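PDB 4J6F: putative alcohol dehydrogenase from Sinorhizobium meliloti, which probably acts as a zinc-binding, nicotinamide-dependent alcohol dehydrogenase of the medium-chain dehydrogenase/reductase family. Local coordinates for residues E196-R201 with T301-I306; D276-L281 with N288-I293. One frame throughout, in Å; residues are numbered along the deposited sequence.

Interaction 1: residues E196-R201 with T301-I306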
ATOM      1  N   GLU A 196       7.704  -7.560  13.724  1.00 29.28           N
ATOM      2  CA  GLU A 196       8.786  -6.612  13.400  1.00 30.74           C
ATOM      3  C   GLU A 196       8.750  -6.109  11.965  1.00 30.10           C
ATOM      4  O   GLU A 196       8.855  -4.897  11.752  1.00 31.17           O
ATOM      5  CB  GLU A 196      10.173  -7.198  13.664  1.00 34.06           C
ATOM      6  CG  GLU A 196      10.882  -6.624  14.871  1.00 40.12           C
ATOM      7  CD  GLU A 196      10.996  -5.108  14.849  1.00 44.25           C
ATOM      8  OE1 GLU A 196      11.730  -4.558  14.000  1.00 45.26           O
ATOM      9  OE2 GLU A 196      10.363  -4.467  15.708  1.00 46.55           O
ATOM     10  N   ARG A 197       8.611  -7.032  10.999  1.00 27.14           N
ATOM     11  CA  ARG A 197       8.653  -6.697   9.570  1.00 24.45           C
ATOM     12  C   ARG A 197       7.551  -5.707   9.281  1.00 24.81           C
ATOM     13  O   ARG A 197       7.771  -4.695   8.623  1.00 23.82           O
ATOM     14  CB  ARG A 197       8.443  -7.931   8.703  1.00 23.86           C
ATOM     15  CG  ARG A 197       9.329  -8.051   7.461  1.00 24.92           C
ATOM     16  CD  ARG A 197       9.659  -6.737   6.769  1.00 25.77           C
ATOM     17  NE  ARG A 197      11.044  -6.695   6.296  1.00 27.68           N
ATOM     18  CZ  ARG A 197      11.417  -6.699   5.017  1.00 28.64           C
ATOM     19  NH1 ARG A 197      10.516  -6.731   4.050  1.00 29.20           N
ATOM     20  NH2 ARG A 197      12.702  -6.668   4.705  1.00 29.08           N
HETATM   21  N   MSE A 198       6.367  -5.997   9.814  1.00 28.33           N
HETATM   22  CA  MSE A 198       5.187  -5.152   9.626  1.00 29.85           C
HETATM   23  C   MSE A 198       5.520  -3.763  10.079  1.00 29.81           C
HETATM   24  O   MSE A 198       5.281  -2.807   9.347  1.00 29.52           O
HETATM   25  CB  MSE A 198       3.995  -5.702  10.400  1.00 31.21           C
HETATM   26  CG  MSE A 198       3.312  -6.859   9.678  1.00 35.14           C
HETATM   27 SE   MSE A 198       1.845  -7.563  10.808  1.00 41.49          SE
HETATM   28  CE  MSE A 198       0.574  -6.065  10.723  1.00 38.97           C
ATOM     29  N   LEU A 199       6.108  -3.643  11.269  1.00 30.52           N
ATOM     30  CA  LEU A 199       6.444  -2.336  11.833  1.00 34.32           C
ATOM     31  C   LEU A 199       7.550  -1.632  11.054  1.00 37.29           C
ATOM     32  O   LEU A 199       7.619  -0.401  11.038  1.00 37.60           O
ATOM     33  CB  LEU A 199       6.810  -2.447  13.317  1.00 35.80           C
ATOM     34  CG  LEU A 199       5.646  -2.872  14.220  1.00 37.00           C
ATOM     35  CD1 LEU A 199       6.056  -2.892  15.681  1.00 39.68           C
ATOM     36  CD2 LEU A 199       4.415  -1.995  14.023  1.00 35.45           C
ATOM     37  N   GLU A 200       8.399  -2.421  10.402  1.00 38.02           N
ATOM     38  CA  GLU A 200       9.484  -1.901   9.589  1.00 37.78           C
ATOM     39  C   GLU A 200       8.960  -1.420   8.218  1.00 32.19           C
ATOM     40  O   GLU A 200       9.398  -0.385   7.686  1.00 29.53           O
ATOM     41  CB  GLU A 200      10.566  -2.981   9.448  1.00 45.19           C
ATOM     42  CG  GLU A 200      11.928  -2.486   8.975  1.00 57.42           C
ATOM     43  CD  GLU A 200      12.773  -1.856  10.072  1.00 65.41           C
ATOM     44  OE1 GLU A 200      14.002  -1.779   9.863  1.00 69.22           O
ATOM     45  OE2 GLU A 200      12.232  -1.436  11.126  1.00 64.30           O
ATOM     46  N   ARG A 201       8.001  -2.163   7.668  1.00 29.00           N
ATOM     47  CA  ARG A 201       7.419  -1.842   6.363  1.00 26.53           C
ATOM     48  C   ARG A 201       6.571  -0.590   6.431  1.00 27.21           C
ATOM     49  O   ARG A 201       6.519   0.189   5.489  1.00 28.87           O
ATOM     50  CB  ARG A 201       6.579  -3.009   5.850  1.00 24.15           C
ATOM     51  CG  ARG A 201       7.392  -4.188   5.339  1.00 22.96           C
ATOM     52  CD  ARG A 201       8.011  -3.905   3.980  1.00 23.14           C
ATOM     53  NE  ARG A 201       6.982  -3.483   3.045  1.00 24.99           N
ATOM     54  CZ  ARG A 201       6.064  -4.302   2.542  1.00 27.37           C
ATOM     55  NH1 ARG A 201       6.065  -5.596   2.867  1.00 26.39           N
ATOM     56  NH2 ARG A 201       5.139  -3.823   1.722  1.00 28.44           N
ATOM     57  N   THR A 301      -0.888  -1.781   7.527  1.00 24.81           N
ATOM     58  CA  THR A 301      -0.054  -2.945   7.332  1.00 24.67           C
ATOM     59  C   THR A 301      -0.717  -4.224   7.838  1.00 27.09           C
ATOM     60  O   THR A 301      -1.422  -4.202   8.832  1.00 28.32           O
ATOM     61  CB  THR A 301       1.323  -2.742   7.965  1.00 24.59           C
ATOM     62  OG1 THR A 301       2.178  -3.831   7.592  1.00 27.07           O
ATOM     63  CG2 THR A 301       1.218  -2.638   9.481  1.00 23.32           C
ATOM     64  N   THR A 302      -0.508  -5.335   7.136  1.00 28.62           N
ATOM     65  CA  THR A 302      -1.122  -6.609   7.511  1.00 28.97           C
ATOM     66  C   THR A 302      -0.252  -7.806   7.140  1.00 28.88           C
ATOM     67  O   THR A 302       0.541  -7.746   6.203  1.00 30.94           O
ATOM     68  CB  THR A 302      -2.515  -6.771   6.863  1.00 32.31           C
ATOM     69  OG1 THR A 302      -3.093  -8.021   7.249  1.00 36.81           O
ATOM     70  CG2 THR A 302      -2.426  -6.737   5.352  1.00 31.26           C
ATOM     71  N   ALA A 303      -0.365  -8.875   7.917  1.00 28.69           N
ATOM     72  CA  ALA A 303       0.215 -10.167   7.572  1.00 30.99           C
ATOM     73  C   ALA A 303      -0.725 -11.349   7.786  1.00 31.89           C
ATOM     74  O   ALA A 303      -0.299 -12.488   7.775  1.00 34.86           O
ATOM     75  CB  ALA A 303       1.520 -10.388   8.303  1.00 33.33           C
ATOM     76  N   GLY A 304      -1.996 -11.067   8.001  1.00 27.30           N
ATOM     77  CA  GLY A 304      -3.015 -12.076   8.209  1.00 26.05           C
ATOM     78  C   GLY A 304      -4.338 -11.376   8.432  1.00 26.79           C
ATOM     79  O   GLY A 304      -4.373 -10.246   8.895  1.00 27.69           O
ATOM     80  N   ALA A 305      -5.429 -12.040   8.086  1.00 26.77           N
ATOM     81  CA  ALA A 305      -6.746 -11.477   8.282  1.00 28.92           C
ATOM     82  C   ALA A 305      -7.635 -12.622   8.700  1.00 32.43           C
ATOM     83  O   ALA A 305      -8.139 -13.368   7.861  1.00 37.80           O
ATOM     84  CB  ALA A 305      -7.260 -10.841   6.995  1.00 28.77           C
ATOM     85  N   ILE A 306      -7.915 -12.734   9.976  1.00 30.13           N
ATOM     86  CA  ILE A 306      -8.572 -13.911  10.494  1.00 30.02           C
ATOM     87  C   ILE A 306     -10.071 -13.938  10.200  1.00 32.68           C
ATOM     88  O   ILE A 306     -10.756 -14.868  10.581  1.00 33.43           O
ATOM     89  CB  ILE A 306      -8.282 -14.075  11.994  1.00 31.10           C
ATOM     90  CG1 ILE A 306      -8.357 -15.544  12.397  1.00 33.08           C
ATOM     91  CG2 ILE A 306      -9.208 -13.211  12.826  1.00 30.11           C
ATOM     92  CD1 ILE A 306      -7.687 -15.846  13.712  1.00 32.40           C
TER

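Interaction 2: residues D276-L281 with N288-I293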
ATOM      1  N   ASP A 276      -1.473   7.029  13.210  1.00 30.10           N
ATOM      2  CA  ASP A 276      -0.440   7.072  12.185  1.00 31.25           C
ATOM      3  C   ASP A 276      -0.411   5.776  11.395  1.00 29.84           C
ATOM      4  O   ASP A 276      -0.211   5.775  10.178  1.00 27.67           O
ATOM      5  CB  ASP A 276       0.924   7.323  12.837  1.00 36.11           C
ATOM      6  CG  ASP A 276       0.984   8.669  13.552  1.00 42.16           C
ATOM      7  OD1 ASP A 276       0.830   9.709  12.868  1.00 47.26           O
ATOM      8  OD2 ASP A 276       1.161   8.688  14.791  1.00 39.44           O
ATOM      9  N   VAL A 277      -0.605   4.669  12.106  1.00 30.36           N
ATOM     10  CA  VAL A 277      -0.454   3.347  11.532  1.00 27.78           C
ATOM     11  C   VAL A 277      -1.555   2.440  12.040  1.00 28.80           C
ATOM     12  O   VAL A 277      -1.907   2.481  13.221  1.00 32.33           O
ATOM     13  CB  VAL A 277       0.908   2.710  11.890  1.00 24.14           C
ATOM     14  CG1 VAL A 277       0.953   1.266  11.409  1.00 21.23           C
ATOM     15  CG2 VAL A 277       2.065   3.517  11.302  1.00 23.42           C
ATOM     16  N   VAL A 278      -2.092   1.630  11.138  1.00 25.59           N
ATOM     17  CA  VAL A 278      -2.975   0.562  11.519  1.00 25.24           C
ATOM     18  C   VAL A 278      -2.251  -0.734  11.201  1.00 26.29           C
ATOM     19  O   VAL A 278      -1.757  -0.921  10.088  1.00 25.93           O
ATOM     20  CB  VAL A 278      -4.311   0.643  10.761  1.00 26.34           C
ATOM     21  CG1 VAL A 278      -5.063  -0.683  10.815  1.00 27.95           C
ATOM     22  CG2 VAL A 278      -5.169   1.760  11.322  1.00 25.20           C
ATOM     23  N   ALA A 279      -2.141  -1.590  12.219  1.00 27.36           N
ATOM     24  CA  ALA A 279      -1.668  -2.963  12.086  1.00 24.08           C
ATOM     25  C   ALA A 279      -2.911  -3.846  12.183  1.00 28.02           C
ATOM     26  O   ALA A 279      -3.548  -3.947  13.242  1.00 32.31           O
ATOM     27  CB  ALA A 279      -0.675  -3.294  13.188  1.00 21.05           C
ATOM     28  N   ASP A 280      -3.282  -4.448  11.063  1.00 28.23           N
ATOM     29  CA  ASP A 280      -4.519  -5.213  10.965  1.00 29.37           C
ATOM     30  C   ASP A 280      -4.248  -6.707  10.924  1.00 30.08           C
ATOM     31  O   ASP A 280      -3.482  -7.180  10.084  1.00 32.95           O
ATOM     32  CB  ASP A 280      -5.267  -4.801   9.707  1.00 29.79           C
ATOM     33  CG  ASP A 280      -6.628  -5.437   9.597  1.00 33.32           C
ATOM     34  OD1 ASP A 280      -7.181  -5.933  10.608  1.00 33.19           O
ATOM     35  OD2 ASP A 280      -7.163  -5.424   8.474  1.00 37.71           O
ATOM     36  N   LEU A 281      -4.873  -7.453  11.827  1.00 27.57           N
ATOM     37  CA  LEU A 281      -4.726  -8.900  11.800  1.00 27.67           C
ATOM     38  C   LEU A 281      -6.053  -9.600  11.661  1.00 29.51           C
ATOM     39  O   LEU A 281      -6.123 -10.833  11.680  1.00 33.10           O
ATOM     40  CB  LEU A 281      -3.969  -9.376  13.021  1.00 29.11           C
ATOM     41  CG  LEU A 281      -2.571  -8.819  12.796  1.00 31.36           C
ATOM     42  CD1 LEU A 281      -1.972  -8.217  14.065  1.00 33.72           C
ATOM     43  CD2 LEU A 281      -1.681  -9.849  12.114  1.00 28.89           C
ATOM     44  N   ASN A 288     -12.706  -1.579   5.963  1.00 37.63           N
ATOM     45  CA  ASN A 288     -13.074  -0.249   5.522  1.00 39.03           C
ATOM     46  C   ASN A 288     -13.047   0.760   6.665  1.00 38.65           C
ATOM     47  O   ASN A 288     -12.660   1.915   6.476  1.00 41.96           O
ATOM     48  CB  ASN A 288     -14.440  -0.244   4.841  1.00 43.27           C
ATOM     49  CG  ASN A 288     -14.780   1.116   4.245  1.00 53.95           C
ATOM     50  OD1 ASN A 288     -14.082   1.604   3.352  1.00 53.75           O
ATOM     51  ND2 ASN A 288     -15.846   1.746   4.752  1.00 59.18           N
ATOM     52  N   ASP A 289     -13.447   0.327   7.852  1.00 36.63           N
ATOM     53  CA  ASP A 289     -13.475   1.227   8.994  1.00 37.79           C
ATOM     54  C   ASP A 289     -12.078   1.672   9.387  1.00 34.12           C
ATOM     55  O   ASP A 289     -11.868   2.828   9.759  1.00 32.40           O
ATOM     56  CB  ASP A 289     -14.199   0.587  10.178  1.00 42.75           C
ATOM     57  CG  ASP A 289     -15.703   0.714  10.073  1.00 50.56           C
ATOM     58  OD1 ASP A 289     -16.205   1.411   9.156  1.00 56.51           O
ATOM     59  OD2 ASP A 289     -16.392   0.126  10.924  1.00 51.03           O
ATOM     60  N   LEU A 290     -11.127   0.748   9.297  1.00 31.43           N
ATOM     61  CA  LEU A 290      -9.753   1.052   9.619  1.00 29.63           C
ATOM     62  C   LEU A 290      -9.194   2.129   8.682  1.00 30.83           C
ATOM     63  O   LEU A 290      -8.514   3.055   9.134  1.00 30.66           O
ATOM     64  CB  LEU A 290      -8.924  -0.210   9.542  1.00 27.44           C
ATOM     65  CG  LEU A 290      -9.256  -1.223  10.617  1.00 27.93           C
ATOM     66  CD1 LEU A 290      -8.576  -2.531  10.270  1.00 28.46           C
ATOM     67  CD2 LEU A 290      -8.810  -0.726  11.980  1.00 28.11           C
ATOM     68  N   LEU A 291      -9.494   2.010   7.385  1.00 30.44           N
ATOM     69  CA  LEU A 291      -9.120   3.035   6.404  1.00 29.68           C
ATOM     70  C   LEU A 291      -9.774   4.380   6.698  1.00 30.03           C
ATOM     71  O   LEU A 291      -9.203   5.425   6.381  1.00 30.16           O
ATOM     72  CB  LEU A 291      -9.463   2.607   4.976  1.00 29.13           C
ATOM     73  CG  LEU A 291      -8.910   1.297   4.397  1.00 29.35           C
ATOM     74  CD1 LEU A 291      -9.310   1.198   2.929  1.00 29.23           C
ATOM     75  CD2 LEU A 291      -7.399   1.157   4.555  1.00 28.18           C
ATOM     76  N   LYS A 292     -10.965   4.358   7.294  1.00 31.43           N
ATOM     77  CA  LYS A 292     -11.641   5.594   7.691  1.00 34.34           C
ATOM     78  C   LYS A 292     -10.917   6.278   8.852  1.00 35.36           C
ATOM     79  O   LYS A 292     -10.717   7.494   8.840  1.00 38.42           O
ATOM     80  CB  LYS A 292     -13.095   5.321   8.065  1.00 37.73           C
ATOM     81  CG  LYS A 292     -13.989   4.920   6.902  1.00 44.57           C
ATOM     82  CD  LYS A 292     -15.407   4.602   7.380  1.00 57.76           C
ATOM     83  CE  LYS A 292     -16.052   5.789   8.091  1.00 67.15           C
ATOM     84  NZ  LYS A 292     -17.136   5.381   9.019  1.00 71.16           N
ATOM     85  N   ILE A 293     -10.527   5.474   9.841  1.00 33.67           N
ATOM     86  CA  ILE A 293      -9.876   5.931  11.073  1.00 31.84           C
ATOM     87  C   ILE A 293      -8.466   6.463  10.815  1.00 31.13           C
ATOM     88  O   ILE A 293      -8.047   7.452  11.406  1.00 31.75           O
ATOM     89  CB  ILE A 293      -9.830   4.781  12.099  1.00 32.01           C
ATOM     90  CG1 ILE A 293     -11.226   4.551  12.687  1.00 35.50           C
ATOM     91  CG2 ILE A 293      -8.821   5.058  13.201  1.00 32.00           C
ATOM     92  CD1 ILE A 293     -11.479   3.141  13.190  1.00 37.22           C
TER

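Interaction 1: residues E196-R201 with T301-I306
M198, a selenomethionine, reaches from helix 189-201 to the end of strand 299-302, and the contact is van der Waals packing along its chain. CG stands anti to the carbonyl carbon; the bend comes at chi3 (69°), where SE lies alongside A303, 3.8 Å from its CB, while CE turns onto the strand. CE rests 3.7 Å from CG2 of T301 and as close to CA of T302, so it covers both a methyl group and the main chain. T301 offers its two branches to different parts of that side chain: OG1 sits 3.8 Å from CB of M198, CG2 beside CE. A glycine in place of T301 would probably open a gap beside CB and CE of M198, where OG1 and CG2 now pack, and leave its end less closely held.

The polar bonds lie to the side of this packing. T302 points away from the helix, its OG1 bonded to the backbone O of D280 and weakly to N of G304 (3.3 Å).

M198 also touches V219 and I223 of helix 218-229, so it packs into the junction between two helices and the parallel sheet of the Rossmann-type domain expected of this family. At the helix end, R201 reaches G327 O and, in the second subunit, L323 O.

Interaction 2: residues D276-L281 with N288-I293
L290 of helix 287-293 spreads its two methyl groups between V278 and D280, the residues of strand 277-280 that face the helix. CD1 stands over the flat face of the D280 carboxylate, almost directly above CG at 3.6 Å and equally far from the two oxygens: OD1 and OD2 of D280 are both 3.7 Å from CD1 of L290. The methyl group therefore covers one face of the carboxylate. CD2 turns to V278 instead and meets its CG1 at 3.9 Å, with the two apolar side chains approaching at a slant. CG1 of V278 lies anti to the backbone N (chi1 162°), which brings that branch toward the leucine, and it comes within 4.1 Å of CB of L290 as well.

The D280 carboxylate is held in its rotation by polar partners on both oxygens. OD1 is hydrogen-bonded to T213 OG1 and takes bonds from the backbone N of V282 and G283, a little further along the chain, and OD2 is bonded to Y300 OH. A buried acid is thus satisfied on both oxygens while an aliphatic group lies on its face.

This is the strand-to-helix packing of a beta-alpha-beta unit, 277-280, 287-293 and 299-302, in the Rossmann-type domain expected of this family. V278 and L290 both touch L211 of the neighbouring strand 209-212, and V278 meets Y300 on the other neighbour, strand 299-302.

How the interactions relate
The centres of the two interactions lie about 12 Å apart, and one parallel six-stranded sheet joins them. Along the chain the order is helix 189-201, strand 277-280, helix 287-293, strand 299-302, so both partners of interaction 2 fall between those of interaction 1. The two strands are neighbours: T301 N is 2.8 Å from V278 O and T301 O 2.9 Å from D280 N, probable hydrogen bonds. A279 turns its CB to the side of M198, whereas V278 and D280 face L290; interactions 1 and 2 therefore pack opposite faces of the sheet, giving the helix-sheet-helix layering of a Rossmann-type domain. Both also reach the second subunit.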